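Local coordinates for protein cytochrome P450 RhF (Acinetobacter radioresistens, PDB 6RO8) that is the heme domain of a longer P450 fused to reductase modules, probably a monooxygenase, and has been studied for peroxygenase activity, at residues A[200-205]-A[418-423]. Sequence-based numbering, arbitrary orientation.
Sequences NTWGRP and TSFRGP. With HIS (histidine), chain C.
Trp202 and Phe420 form a T-shaped aromatic pair on the distal side of the heme pocket in this cytochrome P450 fold, a worked example of how a helix end and a loop lining the pocket of the bound histidine are joined. Along segment 200-205, Thr201 comes first: its CG2 lies over one face of the Trp202 indole, opposite Phe420, so that the indole is held between the methyl group and the phenylalanine edge. Trp202, closing helix 187-202, is the residue of its segment that makes the contact. With CG anti to the carbonyl carbon (chi1 -67°), its indole turns one face to the edge atom CE2 of Phe420. The planes stand at 85°, and the centroids of the Trp202 six-membered ring and the Phe420 ring lie 4.6 Å apart. Ser419 CB and OG lie obliquely beside Trp202 CD1; that OG accepts from Thr418 OG1 and donates to Ala319 O, just before strand 320-324. The Trp202 backbone adds the one hydrogen bond between the segments, Thr418 N to Trp202 O at 3.0 Å, just before Gly203 leaves helical geometry. Phe420 also borders the bound histidine, itself hydrogen-bonded to Thr274 OG1: the ligand CA lies at the ring edge, 3.4 Å from Phe420 CE1.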
loop_
_atom_site.group_PDB
_atom_site.type_symbol
_atom_site.label_atom_id
_atom_site.label_comp_id
_atom_site.label_asym_id
_atom_site.label_seq_id
_atom_site.Cartn_x
_atom_site.Cartn_y
_atom_site.Cartn_z
ATOM N N ASN A 200 -3.398 -12.171 6.234
ATOM C CA ASN A 200 -2.830 -13.439 5.788
ATOM C C ASN A 200 -1.436 -13.243 5.200
ATOM O O ASN A 200 -0.521 -14.037 5.458
ATOM C CB ASN A 200 -3.745 -14.088 4.750
ATOM C CG ASN A 200 -3.391 -15.528 4.490
ATOM O OD1 ASN A 200 -3.329 -16.331 5.420
ATOM N ND2 ASN A 200 -3.154 -15.870 3.219
ATOM N N THR A 201 -1.261 -12.184 4.395
ATOM C CA THR A 201 -0.029 -12.015 3.628
ATOM C C THR A 201 1.062 -11.320 4.433
ATOM O O THR A 201 2.205 -11.792 4.479
ATOM C CB THR A 201 -0.324 -11.220 2.366
ATOM O OG1 THR A 201 -1.428 -11.815 1.674
ATOM C CG2 THR A 201 0.899 -11.156 1.452
ATOM N N TRP A 202 0.729 -10.195 5.066
ATOM C CA TRP A 202 1.723 -9.335 5.695
ATOM C C TRP A 202 1.633 -9.320 7.210
ATOM O O TRP A 202 2.418 -8.620 7.857
ATOM C CB TRP A 202 1.601 -7.903 5.159
ATOM C CG TRP A 202 1.975 -7.809 3.714
ATOM C CD1 TRP A 202 3.238 -7.725 3.192
ATOM C CD2 TRP A 202 1.083 -7.807 2.597
ATOM N NE1 TRP A 202 3.182 -7.656 1.817
ATOM C CE2 TRP A 202 1.872 -7.705 1.428
ATOM C CE3 TRP A 202 -0.307 -7.874 2.470
ATOM C CZ2 TRP A 202 1.316 -7.674 0.156
ATOM C CZ3 TRP A 202 -0.859 -7.850 1.206
ATOM C CH2 TRP A 202 -0.049 -7.744 0.063
ATOM N N GLY A 203 0.697 -10.063 7.797
ATOM C CA GLY A 203 0.519 -10.096 9.230
ATOM C C GLY A 203 0.987 -11.409 9.833
ATOM O O GLY A 203 1.529 -12.292 9.174
ATOM N N ARG A 204 0.768 -11.510 11.136
ATOM C CA ARG A 204 1.095 -12.704 11.914
ATOM C C ARG A 204 -0.177 -13.103 12.650
ATOM O O ARG A 204 -0.295 -12.906 13.866
ATOM C CB ARG A 204 2.258 -12.432 12.873
ATOM C CG ARG A 204 2.892 -13.638 13.506
ATOM C CD ARG A 204 4.006 -13.204 14.474
ATOM N NE ARG A 204 5.275 -12.912 13.790
ATOM C CZ ARG A 204 6.344 -12.354 14.366
ATOM N NH1 ARG A 204 6.309 -12.000 15.647
ATOM N NH2 ARG A 204 7.447 -12.133 13.653
ATOM N N PRO A 205 -1.166 -13.644 11.928
ATOM C CA PRO A 205 -2.408 -14.082 12.574
ATOM C C PRO A 205 -2.142 -15.048 13.715
ATOM O O PRO A 205 -1.283 -15.934 13.626
ATOM C CB PRO A 205 -3.170 -14.769 11.438
ATOM C CG PRO A 205 -2.106 -15.172 10.487
ATOM C CD PRO A 205 -1.143 -14.036 10.508
ATOM N N THR A 418 3.580 -5.922 8.363
ATOM C CA THR A 418 4.927 -5.443 8.076
ATOM C C THR A 418 4.980 -4.302 7.079
ATOM O O THR A 418 5.949 -3.542 7.102
ATOM C CB THR A 418 5.805 -6.585 7.528
ATOM O OG1 THR A 418 5.323 -6.973 6.225
ATOM C CG2 THR A 418 5.816 -7.749 8.486
ATOM N N SER A 419 3.976 -4.172 6.217
ATOM C CA SER A 419 4.110 -3.410 4.985
ATOM C C SER A 419 3.132 -2.249 4.852
ATOM O O SER A 419 3.479 -1.230 4.240
ATOM C CB SER A 419 3.936 -4.348 3.788
ATOM O OG SER A 419 5.085 -5.176 3.692
ATOM N N PHE A 420 1.932 -2.364 5.406
ATOM C CA PHE A 420 0.930 -1.325 5.277
ATOM C C PHE A 420 0.709 -0.647 6.624
ATOM O O PHE A 420 0.891 -1.255 7.680
ATOM C CB PHE A 420 -0.372 -1.902 4.714
ATOM C CG PHE A 420 -0.191 -2.606 3.403
ATOM C CD1 PHE A 420 -0.213 -1.900 2.218
ATOM C CD2 PHE A 420 0.007 -3.970 3.350
ATOM C CE1 PHE A 420 -0.050 -2.543 1.006
ATOM C CE2 PHE A 420 0.167 -4.611 2.140
ATOM C CZ PHE A 420 0.143 -3.895 0.968
ATOM N N ARG A 421 0.350 0.637 6.574
ATOM C CA ARG A 421 0.295 1.458 7.781
ATOM C C ARG A 421 -0.723 2.582 7.626
ATOM O O ARG A 421 -0.613 3.429 6.728
ATOM C CB ARG A 421 1.669 2.036 8.123
ATOM C CG ARG A 421 1.671 2.699 9.474
ATOM C CD ARG A 421 3.057 3.066 9.970
ATOM N NE ARG A 421 2.966 3.759 11.256
ATOM C CZ ARG A 421 2.786 3.154 12.431
ATOM N NH1 ARG A 421 2.706 1.831 12.501
ATOM N NH2 ARG A 421 2.705 3.870 13.547
ATOM N N GLY A 422 -1.706 2.586 8.520
ATOM C CA GLY A 422 -2.623 3.684 8.670
ATOM C C GLY A 422 -3.440 3.459 9.921
ATOM O O GLY A 422 -3.620 2.326 10.376
ATOM N N PRO A 423 -3.935 4.537 10.517
ATOM C CA PRO A 423 -4.699 4.402 11.762
ATOM C C PRO A 423 -6.087 3.843 11.478
ATOM O O PRO A 423 -6.702 4.151 10.457
ATOM C CB PRO A 423 -4.769 5.839 12.284
ATOM C CG PRO A 423 -4.762 6.684 11.010
ATOM C CD PRO A 423 -3.939 5.916 9.987
HETATM N N HIS C . -1.142 -4.221 -2.253
HETATM C CA HIS C . -0.261 -3.065 -2.372
HETATM C C HIS C . -1.060 -1.778 -2.558
HETATM O O HIS C . -0.467 -0.716 -2.794
HETATM C CB HIS C . 0.714 -3.251 -3.535
HETATM C CG HIS C . 0.095 -3.868 -4.750
HETATM N ND1 HIS C . 0.204 -3.310 -6.007
HETATM C CD2 HIS C . -0.642 -4.994 -4.901
HETATM C CE1 HIS C . -0.439 -4.068 -6.879
HETATM N NE2 HIS C . -0.960 -5.096 -6.233
HETATM O OXT HIS C . -2.289 -1.781 -2.477
#